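PDB 3HL0: maleylacetate reductase from Agrobacterium tumefaciens, which catalyses the NAD(H)-dependent reduction of maleylacetate to 3-oxoadipate, probably in the breakdown of gamma-resorcylate, and belongs to the iron-containing alcohol dehydrogenase family. Local coordinates for residues Thr71-Glu74 with Val75-Ala79; Thr78-Glu81 with Ala82-Ala86; Leu161-Ala164 with Ile165-Ser169; Ser169-Asn172 with Ala173-His176; Leu342-Arg345 with Ala346-Gly349. All blocks are in the same frame, centred on the assembly; numbering follows the deposited sequence.

Contact 1. Residues Thr71-Glu74 with Val75-Ala79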
loop_
_atom_site.group_PDB
_atom_site.type_symbol
_atom_site.label_atom_id
_atom_site.label_comp_id
_atom_site.label_asym_id
_atom_site.label_seq_id
_atom_site.Cartn_x
_atom_site.Cartn_y
_atom_site.Cartn_z
ATOM N N THR A 71 -8.652 5.863 -7.017
ATOM C CA THR A 71 -9.058 6.402 -8.330
ATOM C C THR A 71 -9.395 7.915 -8.223
ATOM O O THR A 71 -10.511 8.344 -8.508
ATOM C CB THR A 71 -10.226 5.563 -8.953
ATOM O OG1 THR A 71 -10.004 4.158 -8.692
ATOM C CG2 THR A 71 -10.322 5.751 -10.461
ATOM N N PRO A 72 -8.404 8.731 -7.838
ATOM C CA PRO A 72 -8.698 10.175 -7.711
ATOM C C PRO A 72 -8.920 10.835 -9.089
ATOM O O PRO A 72 -8.240 10.516 -10.057
ATOM C CB PRO A 72 -7.461 10.728 -6.985
ATOM C CG PRO A 72 -6.386 9.679 -7.117
ATOM C CD PRO A 72 -6.989 8.399 -7.603
ATOM N N VAL A 73 -9.895 11.733 -9.163
ATOM C CA VAL A 73 -10.291 12.341 -10.435
ATOM C C VAL A 73 -9.157 13.074 -11.177
ATOM O O VAL A 73 -9.124 13.084 -12.411
ATOM C CB VAL A 73 -11.572 13.227 -10.230
ATOM C CG1 VAL A 73 -11.936 13.996 -11.479
ATOM C CG2 VAL A 73 -12.742 12.355 -9.796
ATOM N N GLU A 74 -8.213 13.674 -10.450
ATOM C CA GLU A 74 -7.127 14.394 -11.124
ATOM C C GLU A 74 -6.176 13.469 -11.871
ATOM O O GLU A 74 -5.728 13.809 -12.959
ATOM C CB GLU A 74 -6.396 15.384 -10.216
ATOM C CG GLU A 74 -7.287 16.547 -9.774
ATOM C CD GLU A 74 -7.868 17.376 -10.943
ATOM O OE1 GLU A 74 -7.118 17.718 -11.882
ATOM O OE2 GLU A 74 -9.081 17.706 -10.914
ATOM N N VAL A 75 -5.936 12.271 -11.320
ATOM C CA VAL A 75 -5.173 11.265 -12.032
ATOM C C VAL A 75 -5.951 10.766 -13.260
ATOM O O VAL A 75 -5.389 10.615 -14.356
ATOM C CB VAL A 75 -4.800 10.077 -11.103
ATOM C CG1 VAL A 75 -4.157 8.927 -11.906
ATOM C CG2 VAL A 75 -3.863 10.552 -10.007
ATOM N N THR A 76 -7.244 10.519 -13.093
ATOM C CA THR A 76 -8.055 10.107 -14.239
ATOM C C THR A 76 -8.014 11.161 -15.358
ATOM O O THR A 76 -7.873 10.822 -16.531
ATOM C CB THR A 76 -9.490 9.858 -13.818
ATOM O OG1 THR A 76 -9.493 8.731 -12.936
ATOM C CG2 THR A 76 -10.392 9.573 -15.049
ATOM N N LYS A 77 -8.129 12.433 -15.002
ATOM C CA LYS A 77 -8.039 13.501 -16.038
ATOM C C LYS A 77 -6.749 13.434 -16.837
ATOM O O LYS A 77 -6.771 13.512 -18.074
ATOM C CB LYS A 77 -8.210 14.874 -15.403
ATOM C CG LYS A 77 -9.640 15.081 -14.960
ATOM C CD LYS A 77 -9.852 16.461 -14.381
ATOM C CE LYS A 77 -11.297 16.641 -13.929
ATOM N NZ LYS A 77 -11.401 16.273 -12.506
ATOM N N THR A 78 -5.638 13.258 -16.130
ATOM C CA THR A 78 -4.321 13.071 -16.754
ATOM C C THR A 78 -4.261 11.826 -17.645
ATOM O O THR A 78 -3.684 11.866 -18.736
ATOM C CB THR A 78 -3.251 12.999 -15.671
ATOM O OG1 THR A 78 -3.271 14.252 -14.964
ATOM C CG2 THR A 78 -1.851 12.814 -16.280
ATOM N N ALA A 79 -4.874 10.733 -17.188
ATOM C CA ALA A 79 -4.873 9.496 -17.971
ATOM C C ALA A 79 -5.711 9.645 -19.234
ATOM O O ALA A 79 -5.372 9.106 -20.288
ATOM C CB ALA A 79 -5.409 8.328 -17.134
HETATM O O HOH W 1 -11.500 9.176 -11.141
HETATM O O HOH W 2 -7.632 7.910 -10.989
#
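Glu74 and Lys77 carry the charged part of this first helical turn, three residues apart on its outer side. Lys77 NZ lies 3.2 Å from Glu74 OE2 in a salt bridge and reaches that oxygen from above the carboxylate plane, 54° out of it. Glu74 bends at its second torsion (chi2 -59°) to meet the lysine. The exact place of the amino group is doubtful, however, because Lys77 NZ comes impossibly close to CG1 of Val73, a residue modelled in two conformers.

Backbone hydrogen bonds start at Pro72, the N-cap residue. Its carbonyl oxygen takes a nearly straight bond from Thr76 N at 3.2 Å and a weak one from Val75 N. Lys77 N to Val73 O at 2.9 Å and Thr78 N to Glu74 O carry the helix onward.

Water adds a second set of links at the cap. One molecule joins Thr71 O to Thr76 OG1, accepting from the hydroxyl at 2.7 Å; another donates both to Thr76 OG1 and to Pro72 O. Through these two waters the threonine hydroxyl is linked to the carbonyls of Thr71 and Pro72.

The apolar pair is the Pro72 ring and Val75, which lie side by side, Pro72 CG to Val75 CG2 3.9 Å. Pro72 also packs on Pro43 of the second subunit, and Thr76 rests on helix 97-110. This is a proline-capped helix N-terminus in the nucleotide-binding domain, with the Thr71 side chain about 5 Å from the bound NAD.

Contact 2. Residues Thr78-Glu81 with Ala82-Ala86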
loop_
_atom_site.group_PDB
_atom_site.type_symbol
_atom_site.label_atom_id
_atom_site.label_comp_id
_atom_site.label_asym_id
_atom_site.label_seq_id
_atom_site.Cartn_x
_atom_site.Cartn_y
_atom_site.Cartn_z
ATOM N N THR A 78 -5.638 13.258 -16.130
ATOM C CA THR A 78 -4.321 13.071 -16.754
ATOM C C THR A 78 -4.261 11.826 -17.645
ATOM O O THR A 78 -3.684 11.866 -18.736
ATOM C CB THR A 78 -3.251 12.999 -15.671
ATOM O OG1 THR A 78 -3.271 14.252 -14.964
ATOM C CG2 THR A 78 -1.851 12.814 -16.280
ATOM N N ALA A 79 -4.874 10.733 -17.188
ATOM C CA ALA A 79 -4.873 9.496 -17.971
ATOM C C ALA A 79 -5.711 9.645 -19.234
ATOM O O ALA A 79 -5.372 9.106 -20.288
ATOM C CB ALA A 79 -5.409 8.328 -17.134
ATOM N N VAL A 80 -6.831 10.352 -19.122
ATOM C CA VAL A 80 -7.675 10.607 -20.289
ATOM C C VAL A 80 -6.937 11.478 -21.308
ATOM O O VAL A 80 -7.006 11.218 -22.510
ATOM C CB VAL A 80 -9.048 11.243 -19.885
ATOM C CG1 VAL A 80 -9.833 11.705 -21.108
ATOM C CG2 VAL A 80 -9.873 10.227 -19.090
ATOM N N GLU A 81 -6.196 12.474 -20.824
ATOM C CA GLU A 81 -5.345 13.251 -21.721
ATOM C C GLU A 81 -4.331 12.324 -22.417
ATOM O O GLU A 81 -4.093 12.471 -23.605
ATOM C CB GLU A 81 -4.650 14.388 -20.977
ATOM C CG GLU A 81 -5.625 15.455 -20.525
ATOM C CD GLU A 81 -5.041 16.425 -19.499
ATOM O OE1 GLU A 81 -3.992 16.110 -18.886
ATOM O OE2 GLU A 81 -5.648 17.511 -19.307
ATOM N N ALA A 82 -3.779 11.352 -21.679
ATOM C CA ALA A 82 -2.828 10.396 -22.255
ATOM C C ALA A 82 -3.498 9.481 -23.295
ATOM O O ALA A 82 -2.932 9.267 -24.388
ATOM C CB ALA A 82 -2.166 9.568 -21.133
ATOM N N TYR A 83 -4.710 9.012 -22.985
ATOM C CA TYR A 83 -5.531 8.204 -23.906
ATOM C C TYR A 83 -5.774 8.950 -25.217
ATOM O O TYR A 83 -5.620 8.398 -26.324
ATOM C CB TYR A 83 -6.858 7.822 -23.219
ATOM C CG TYR A 83 -7.815 6.996 -24.040
ATOM C CD1 TYR A 83 -7.767 5.598 -24.006
ATOM C CD2 TYR A 83 -8.794 7.606 -24.835
ATOM C CE1 TYR A 83 -8.662 4.823 -24.739
ATOM C CE2 TYR A 83 -9.689 6.843 -25.572
ATOM C CZ TYR A 83 -9.616 5.466 -25.532
ATOM O OH TYR A 83 -10.514 4.750 -26.281
ATOM N N ARG A 84 -6.139 10.227 -25.095
ATOM C CA ARG A 84 -6.402 11.045 -26.279
ATOM C C ARG A 84 -5.129 11.261 -27.079
ATOM O O ARG A 84 -5.098 10.989 -28.301
ATOM C CB ARG A 84 -7.087 12.365 -25.890
ATOM C CG ARG A 84 -8.509 12.085 -25.384
ATOM C CD ARG A 84 -9.270 13.314 -24.932
ATOM N NE ARG A 84 -10.646 12.939 -24.632
ATOM C CZ ARG A 84 -11.416 13.523 -23.724
ATOM N NH1 ARG A 84 -10.940 14.523 -22.984
ATOM N NH2 ARG A 84 -12.656 13.077 -23.527
ATOM N N ALA A 85 -4.080 11.724 -26.405
ATOM C CA ALA A 85 -2.820 12.034 -27.106
ATOM C C ALA A 85 -2.239 10.824 -27.845
ATOM O O ALA A 85 -1.659 10.951 -28.935
ATOM C CB ALA A 85 -1.800 12.632 -26.144
ATOM N N ALA A 86 -2.404 9.654 -27.248
ATOM C CA ALA A 86 -1.951 8.400 -27.858
ATOM C C ALA A 86 -2.804 7.913 -29.033
ATOM O O ALA A 86 -2.405 6.985 -29.753
ATOM C CB ALA A 86 -1.887 7.306 -26.779
#
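The guanidinium group of Arg84 has one face laid over Val80, whose CG1 methyl sits 3.5 Å above the plane and over its centre. The contact is with the flat of the group as a whole: Val80 CG1 is 3.6 Å from both Arg84 CZ and Arg84 NH1. Both side chains point the same way, one turn apart, and the arginine is extended from CG to NE, which carries its flat end back along the helix over the valine. With CG1 opposite the backbone N (chi1 171°), Val80 offers that methyl to the arginine, while its side chain also reaches Thr110 of helix 97-110.

The contact belongs to the C-terminal half of helix 73-85, one of the helices flanking the parallel sheet of the nucleotide-binding domain. Tyr83 and Ala79 face inward, the tyrosine touching Thr110. Ala79 meets Leu102 and Ile106 and, like Ala82, lies against Phe64 of strand 60-64.

Four successive i to i+4 backbone bonds hold this part of the helix: Ala82 N to Thr78 O, Tyr83 N to Ala79 O at 2.8 Å, Arg84 N to Val80 O and Ala85 N to Glu81 O. Close to the last two, the Arg84 CG methylene passes 3.4 Å from Val80 O, and the Ala85 CB methyl lies beside Glu81 O.

Contact 3. Residues Leu161-Ala164 with Ile165-Ser169. With NAD (nicotinamide-adenine-dinucleotide), chain D.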
loop_
_atom_site.group_PDB
_atom_site.type_symbol
_atom_site.label_atom_id
_atom_site.label_comp_id
_atom_site.label_asym_id
_atom_site.label_seq_id
_atom_site.Cartn_x
_atom_site.Cartn_y
_atom_site.Cartn_z
ATOM N N LEU A 161 2.146 -12.225 -6.681
ATOM C CA LEU A 161 1.322 -11.435 -5.757
ATOM C C LEU A 161 1.779 -11.816 -4.340
ATOM O O LEU A 161 1.764 -12.977 -3.966
ATOM C CB LEU A 161 -0.158 -11.739 -5.987
ATOM C CG LEU A 161 -1.173 -10.968 -5.125
ATOM C CD1 LEU A 161 -1.166 -9.452 -5.388
ATOM C CD2 LEU A 161 -2.624 -11.593 -5.310
ATOM N N PRO A 162 2.193 -10.822 -3.531
ATOM C CA PRO A 162 2.750 -11.186 -2.223
ATOM C C PRO A 162 1.742 -11.949 -1.369
ATOM O O PRO A 162 0.502 -11.796 -1.553
ATOM C CB PRO A 162 3.065 -9.816 -1.593
ATOM C CG PRO A 162 3.371 -8.907 -2.763
ATOM C CD PRO A 162 2.344 -9.386 -3.825
ATOM N N VAL A 163 2.262 -12.789 -0.483
ATOM C CA VAL A 163 1.417 -13.664 0.304
ATOM C C VAL A 163 0.393 -12.892 1.141
ATOM O O VAL A 163 -0.782 -13.269 1.158
ATOM C CB VAL A 163 2.231 -14.602 1.179
ATOM C CG1 VAL A 163 1.343 -15.316 2.154
ATOM C CG2 VAL A 163 2.945 -15.646 0.279
ATOM N N ALA A 164 0.815 -11.841 1.834
ATOM C CA ALA A 164 -0.134 -11.153 2.734
ATOM C C ALA A 164 -1.339 -10.571 1.977
ATOM O O ALA A 164 -2.481 -10.831 2.415
ATOM C CB ALA A 164 0.605 -10.072 3.553
ATOM N N ILE A 165 -1.120 -9.838 0.892
ATOM C CA ILE A 165 -2.230 -9.283 0.084
ATOM C C ILE A 165 -3.000 -10.419 -0.642
ATOM O O ILE A 165 -4.228 -10.311 -0.857
ATOM C CB ILE A 165 -1.843 -8.113 -0.871
ATOM C CG1 ILE A 165 -3.067 -7.538 -1.538
ATOM C CG2 ILE A 165 -0.820 -8.554 -1.934
ATOM C CD1 ILE A 165 -3.977 -6.881 -0.561
ATOM N N SER A 166 -2.307 -11.507 -0.975
ATOM C CA SER A 166 -3.028 -12.672 -1.562
ATOM C C SER A 166 -4.118 -13.159 -0.583
ATOM O O SER A 166 -5.281 -13.444 -1.003
ATOM C CB SER A 166 -2.074 -13.852 -1.920
ATOM O OG SER A 166 -1.185 -13.421 -2.962
HETATM N N MSE A 167 -3.782 -13.229 0.709
HETATM C CA MSE A 167 -4.736 -13.712 1.719
HETATM C C MSE A 167 -5.875 -12.704 1.928
HETATM O O MSE A 167 -7.045 -13.088 1.930
HETATM C CB MSE A 167 -4.042 -13.997 3.046
HETATM C CG MSE A 167 -2.925 -15.064 2.979
HETATM SE SE MSE A 167 -3.429 -16.775 2.232
HETATM C CE MSE A 167 -2.769 -16.578 0.460
ATOM N N THR A 168 -5.545 -11.423 2.086
ATOM C CA THR A 168 -6.620 -10.458 2.386
ATOM C C THR A 168 -7.462 -10.174 1.130
ATOM O O THR A 168 -8.704 -10.049 1.228
ATOM C CB THR A 168 -6.102 -9.143 3.001
ATOM O OG1 THR A 168 -5.067 -8.642 2.138
ATOM C CG2 THR A 168 -5.516 -9.461 4.368
ATOM N N SER A 169 -6.835 -10.111 -0.048
ATOM C CA SER A 169 -7.616 -9.945 -1.256
ATOM C C SER A 169 -8.500 -11.185 -1.465
ATOM O O SER A 169 -9.646 -11.053 -1.930
ATOM C CB SER A 169 -6.666 -9.754 -2.464
ATOM O OG SER A 169 -7.432 -9.490 -3.686
HETATM P PA NAD D . -4.758 -2.654 -5.479
HETATM O O1A NAD D . -5.230 -2.701 -6.891
HETATM O O2A NAD D . -4.908 -1.382 -4.736
HETATM O O5B NAD D . -3.290 -3.274 -5.420
HETATM C C5B NAD D . -2.513 -3.084 -4.233
HETATM C C4B NAD D . -1.047 -3.126 -4.637
HETATM O O4B NAD D . -0.720 -4.452 -5.051
HETATM C C3B NAD D . -0.743 -2.175 -5.810
HETATM O O3B NAD D . 0.481 -1.445 -5.604
HETATM C C2B NAD D . -0.619 -3.140 -6.967
HETATM O O2B NAD D . 0.226 -2.670 -7.998
HETATM C C1B NAD D . -0.049 -4.401 -6.302
HETATM N N9A NAD D . -0.339 -5.644 -7.057
HETATM C C8A NAD D . -1.569 -6.071 -7.520
HETATM N N7A NAD D . -1.410 -7.257 -8.150
HETATM C C5A NAD D . -0.086 -7.605 -8.120
HETATM C C6A NAD D . 0.615 -8.702 -8.621
HETATM N N6A NAD D . 0.027 -9.853 -9.037
HETATM N N1A NAD D . 1.994 -8.706 -8.405
HETATM C C2A NAD D . 2.616 -7.693 -7.710
HETATM N N3A NAD D . 1.929 -6.619 -7.206
HETATM C C4A NAD D . 0.581 -6.587 -7.420
HETATM O O3 NAD D . -5.581 -3.722 -4.555
HETATM P PN NAD D . -7.029 -4.420 -4.775
HETATM O O1N NAD D . -7.399 -4.934 -3.423
HETATM O O2N NAD D . -6.861 -5.339 -5.900
HETATM O O5D NAD D . -8.036 -3.239 -5.160
HETATM C C5D NAD D . -8.565 -2.344 -4.185
HETATM C C4D NAD D . -9.300 -1.240 -4.946
HETATM O O4D NAD D . -10.250 -1.852 -5.806
HETATM C C3D NAD D . -10.093 -0.376 -3.973
HETATM O O3D NAD D . -10.124 0.959 -4.503
HETATM C C2D NAD D . -11.466 -1.005 -4.010
HETATM O O2D NAD D . -12.528 -0.135 -3.614
HETATM C C1D NAD D . -11.560 -1.413 -5.469
HETATM N N1N NAD D . -12.516 -2.484 -5.717
HETATM C C2N NAD D . -13.545 -2.197 -6.563
HETATM C C3N NAD D . -14.479 -3.176 -6.832
HETATM C C7N NAD D . -15.523 -2.767 -7.787
HETATM O O7N NAD D . -16.380 -3.747 -8.115
HETATM N N7N NAD D . -15.597 -1.503 -8.271
HETATM C C4N NAD D . -14.385 -4.506 -6.292
HETATM C C5N NAD D . -13.325 -4.773 -5.423
HETATM C C6N NAD D . -12.402 -3.750 -5.140
#
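Pro162 caps the helix that begins at Val163, and its carbonyl oxygen accepts Ser166 N at 2.9 Å, before Met167 N to Val163 O and Thr168 N to Ala164 O continue the turn. The same proline oxygen is gripped a second time by Ser166 OG at 2.7 Å, with the hydroxyl donating from 52° above the carbonyl plane. Ser166 OG stands beside its own backbone N (chi1 -65°), which lets one residue supply both donors. Arg218 hydrogen-bonds to both ends of this corner, NH1 to Ser166 OG and NH2 to Leu161 O.

Leu161 packs its CG and CD2 against Ser166 OG. Leu161 and Ile165 cross at about a right angle, with Leu161 CD1 3.6 Å from Ile165 CG2. That branch of Ile165 sits between the backbone N and carbonyl carbon, directed back to the helix start; there it also meets Pro162 CD at 3.8 Å, the proline and isoleucine lying side by side. Pro162 additionally packs on Leu309 of the second subunit.

The same methyl, Leu161 CD1, also touches the adenine of NAD, 3.5 Å from C5A. Thr120, a further NAD-binding residue, adjoins this leucine. The result is a capped helix N-terminus whose preceding leucine forms part of the adenine pocket of the dinucleotide site.

Contact 4. Residues Ser169-Asn172 with Ala173-His176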
loop_
_atom_site.group_PDB
_atom_site.type_symbol
_atom_site.label_atom_id
_atom_site.label_comp_id
_atom_site.label_asym_id
_atom_site.label_seq_id
_atom_site.Cartn_x
_atom_site.Cartn_y
_atom_site.Cartn_z
ATOM N N SER A 169 -6.835 -10.111 -0.048
ATOM C CA SER A 169 -7.616 -9.945 -1.256
ATOM C C SER A 169 -8.500 -11.185 -1.465
ATOM O O SER A 169 -9.646 -11.053 -1.930
ATOM C CB SER A 169 -6.666 -9.754 -2.464
ATOM O OG SER A 169 -7.432 -9.490 -3.686
ATOM N N GLY A 170 -7.993 -12.380 -1.110
ATOM C CA GLY A 170 -8.790 -13.631 -1.250
ATOM C C GLY A 170 -10.000 -13.550 -0.340
ATOM O O GLY A 170 -11.105 -13.940 -0.728
ATOM N N LEU A 171 -9.817 -13.030 0.900
ATOM C CA LEU A 171 -10.975 -12.840 1.779
ATOM C C LEU A 171 -11.951 -11.775 1.267
ATOM O O LEU A 171 -13.166 -11.907 1.479
ATOM C CB LEU A 171 -10.538 -12.553 3.240
ATOM C CG LEU A 171 -9.868 -13.747 3.930
ATOM C CD1 LEU A 171 -9.071 -13.214 5.158
ATOM C CD2 LEU A 171 -10.913 -14.760 4.366
ATOM N N ASN A 172 -11.439 -10.721 0.606
ATOM C CA ASN A 172 -12.296 -9.725 -0.058
ATOM C C ASN A 172 -13.191 -10.394 -1.112
ATOM O O ASN A 172 -14.399 -10.116 -1.207
ATOM C CB ASN A 172 -11.390 -8.635 -0.696
ATOM C CG ASN A 172 -12.156 -7.467 -1.336
ATOM O OD1 ASN A 172 -13.349 -7.222 -1.120
ATOM N ND2 ASN A 172 -11.420 -6.710 -2.128
ATOM N N ALA A 173 -12.606 -11.297 -1.893
ATOM C CA ALA A 173 -13.403 -12.060 -2.877
ATOM C C ALA A 173 -14.482 -12.865 -2.162
ATOM O O ALA A 173 -15.672 -12.832 -2.534
ATOM C CB ALA A 173 -12.475 -13.018 -3.697
HETATM N N MSE A 174 -14.074 -13.588 -1.135
HETATM C CA MSE A 174 -15.024 -14.437 -0.385
HETATM C C MSE A 174 -16.178 -13.596 0.171
HETATM O O MSE A 174 -17.328 -14.062 0.235
HETATM C CB MSE A 174 -14.343 -15.188 0.751
HETATM C CG MSE A 174 -13.411 -16.220 0.184
HETATM SE SE MSE A 174 -12.387 -17.143 1.532
HETATM C CE MSE A 174 -13.776 -17.862 2.538
ATOM N N ALA A 175 -15.889 -12.350 0.570
ATOM C CA ALA A 175 -16.960 -11.498 1.072
ATOM C C ALA A 175 -18.076 -11.250 0.048
ATOM O O ALA A 175 -19.243 -11.208 0.405
ATOM C CB ALA A 175 -16.365 -10.145 1.565
ATOM N N HIS A 176 -17.694 -11.067 -1.233
ATOM C CA HIS A 176 -18.692 -10.847 -2.314
ATOM C C HIS A 176 -19.605 -12.077 -2.360
ATOM O O HIS A 176 -20.837 -11.919 -2.424
ATOM C CB HIS A 176 -18.011 -10.709 -3.679
ATOM C CG HIS A 176 -16.891 -9.712 -3.768
ATOM N ND1 HIS A 176 -16.827 -8.532 -3.054
ATOM C CD2 HIS A 176 -15.791 -9.733 -4.571
ATOM C CE1 HIS A 176 -15.715 -7.884 -3.382
ATOM N NE2 HIS A 176 -15.094 -8.579 -4.334
#
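Asn172 and His176 meet one turn apart, with the amide plane of Asn172 and the imidazole plane of His176 inclined at 66°. The amide oxygen comes to the ring at its CE1 carbon, Asn172 OD1 to His176 CE1 being 3.3 Å. Asn172 brings its amide there with CG opposite the backbone N (chi1 -176°). Over one face of the ring lies a second oxygen of the same residue: the backbone carbonyl O of Asn172 is 3.3 Å above the plane and over its centre. Neither ring nitrogen bonds to the asparagine; ND1 is paired with His241 NE2 and NE2 with Ala122 O, which together fix the rotation of the imidazole.

Elsewhere on the helix, Leu171 and Met174, a selenomethionine, meet at a slant with Leu171 CD2 4.0 Å from Met174 SE. Both point into the neighbouring helices, touching Phe296 of helix 289-300.

The backbone bonds run from Ala173 N to Ser169 O at 3.0 Å through Ala175 N to Leu171 O at 2.9 Å, but His176 N to Asn172 O is weak at 3.4 Å. This is a wholly buried stretch of helix 163-180 in the all-helical C-terminal domain of the iron-containing alcohol dehydrogenase fold, bordering the cleft where NAD lies about 4 Å from the Asn172 side chain.

Contact 5. Residues Leu342-Arg345 with Ala346-Gly349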
loop_
_atom_site.group_PDB
_atom_site.type_symbol
_atom_site.label_atom_id
_atom_site.label_comp_id
_atom_site.label_asym_id
_atom_site.label_seq_id
_atom_site.Cartn_x
_atom_site.Cartn_y
_atom_site.Cartn_z
ATOM N N LEU A 342 -20.841 -5.147 17.202
ATOM C CA LEU A 342 -20.075 -5.770 16.076
ATOM C C LEU A 342 -18.702 -5.060 15.961
ATOM O O LEU A 342 -17.645 -5.732 15.891
ATOM C CB LEU A 342 -20.868 -5.609 14.756
ATOM C CG LEU A 342 -20.338 -6.300 13.480
ATOM C CD1 LEU A 342 -21.446 -6.256 12.427
ATOM C CD2 LEU A 342 -19.126 -5.574 12.922
ATOM N N LEU A 343 -18.723 -3.723 15.938
ATOM C CA LEU A 343 -17.468 -2.967 15.880
ATOM C C LEU A 343 -16.559 -3.256 17.069
ATOM O O LEU A 343 -15.341 -3.308 16.910
ATOM C CB LEU A 343 -17.793 -1.478 15.697
ATOM C CG LEU A 343 -18.362 -1.115 14.343
ATOM C CD1 LEU A 343 -18.839 0.359 14.388
ATOM C CD2 LEU A 343 -17.361 -1.347 13.196
ATOM N N GLN A 344 -17.135 -3.436 18.259
ATOM C CA GLN A 344 -16.301 -3.737 19.399
ATOM C C GLN A 344 -15.629 -5.066 19.275
ATOM O O GLN A 344 -14.458 -5.181 19.565
ATOM C CB GLN A 344 -17.122 -3.693 20.688
ATOM C CG GLN A 344 -16.244 -3.629 21.911
ATOM C CD GLN A 344 -15.616 -2.285 22.091
ATOM O OE1 GLN A 344 -16.256 -1.287 21.867
ATOM N NE2 GLN A 344 -14.345 -2.255 22.479
ATOM N N ARG A 345 -16.375 -6.075 18.821
ATOM C CA ARG A 345 -15.751 -7.387 18.602
ATOM C C ARG A 345 -14.642 -7.324 17.528
ATOM O O ARG A 345 -13.585 -7.958 17.713
ATOM C CB ARG A 345 -16.809 -8.403 18.143
ATOM C CG ARG A 345 -17.966 -8.703 19.146
ATOM C CD ARG A 345 -17.495 -9.205 20.510
ATOM N NE ARG A 345 -17.048 -8.161 21.447
ATOM C CZ ARG A 345 -17.878 -7.358 22.118
ATOM N NH1 ARG A 345 -17.382 -6.472 23.015
ATOM N NH2 ARG A 345 -19.200 -7.459 21.917
ATOM N N ALA A 346 -14.930 -6.641 16.421
ATOM C CA ALA A 346 -13.920 -6.485 15.336
ATOM C C ALA A 346 -12.728 -5.680 15.844
ATOM O O ALA A 346 -11.605 -6.018 15.532
ATOM C CB ALA A 346 -14.531 -5.829 14.122
ATOM N N PHE A 347 -12.965 -4.692 16.705
ATOM C CA PHE A 347 -11.839 -3.913 17.279
ATOM C C PHE A 347 -10.926 -4.778 18.145
ATOM O O PHE A 347 -9.692 -4.647 18.113
ATOM C CB PHE A 347 -12.427 -2.753 18.106
ATOM C CG PHE A 347 -11.379 -1.932 18.840
ATOM C CD1 PHE A 347 -10.598 -1.017 18.149
ATOM C CD2 PHE A 347 -11.215 -2.094 20.211
ATOM C CE1 PHE A 347 -9.617 -0.262 18.845
ATOM C CE2 PHE A 347 -10.240 -1.332 20.898
ATOM C CZ PHE A 347 -9.464 -0.424 20.207
ATOM N N GLU A 348 -11.548 -5.658 18.927
ATOM C CA GLU A 348 -10.855 -6.596 19.818
ATOM C C GLU A 348 -10.154 -7.735 19.095
ATOM O O GLU A 348 -9.291 -8.407 19.671
ATOM C CB GLU A 348 -11.911 -7.227 20.752
ATOM C CG GLU A 348 -12.393 -6.325 21.836
ATOM C CD GLU A 348 -13.722 -6.797 22.456
ATOM O OE1 GLU A 348 -14.203 -7.937 22.146
ATOM O OE2 GLU A 348 -14.281 -6.001 23.267
ATOM N N GLY A 349 -10.587 -8.026 17.870
ATOM C CA GLY A 349 -10.181 -9.259 17.234
ATOM C C GLY A 349 -10.794 -10.485 17.894
ATOM O O GLY A 349 -10.185 -11.571 17.874
HETATM O O HOH W 3 -12.869 -3.843 23.725
#
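A Schellman motif closes helix 336-348, and its last turn is clasped on the outside by a salt bridge between Arg345 and Glu348. The arginine holds the carboxylate side-on with two nitrogens, one to each oxygen: Arg345 NE to Glu348 OE1 at 2.9 Å and Arg345 NH1 to Glu348 OE2 at 3.1 Å. Both bonds are nearly straight and lie close to the guanidinium plane, yet the two flat groups are turned 37° apart. OE2 is met on its syn side, OE1 from above the carboxylate plane. Bends at chi2 and chi3 fold the arginine back alongside the glutamate.

Gly349, with positive phi, is the C-prime residue of the motif. Its N bonds to Ala346 O at 3.2 Å and Ala350 N to Arg345 O, after the regular bonds Ala346 N to Leu342 O and Glu348 N to Gln344 O.

Gln344 flanks the bridge: its CG is 3.4 Å from Glu348 OE2, and a water donates to the same carboxylate oxygen, Glu348 OE2, at 2.6 Å. Gln344 OE1 is bonded to Arg340 NH1. The Gln344 and Phe347 side chains lie side by side, Gln344 NE2 3.9 Å from Phe347 CD2, with amide and ring planes 68° apart. Both residues reach Leu316, while Ala346 faces helix 255-271 on the buried side.

Contacts 1 and 2 follow one another along helix 73-85, sharing Thr78 and Ala79, with centres about 10 Å apart; contacts 3 and 4 do the same on helix 163-180, joined at Ser169, with centres about 11 Å apart. The starts of the two helices lie near the NAD site: contact 3 holds Leu161 against the adenine, contact 4 brings Asn172 to about 4 Å from the dinucleotide, and contact 1 places the Thr71 side chain about 5 Å from it. Contacts 1 and 3 both reach the second subunit. Contact 5 lies away from these sites, its centre about 19 Å from that of contact 4 and about 45 Å from that of contact 2, which lies on the opposite side of the chain's centre.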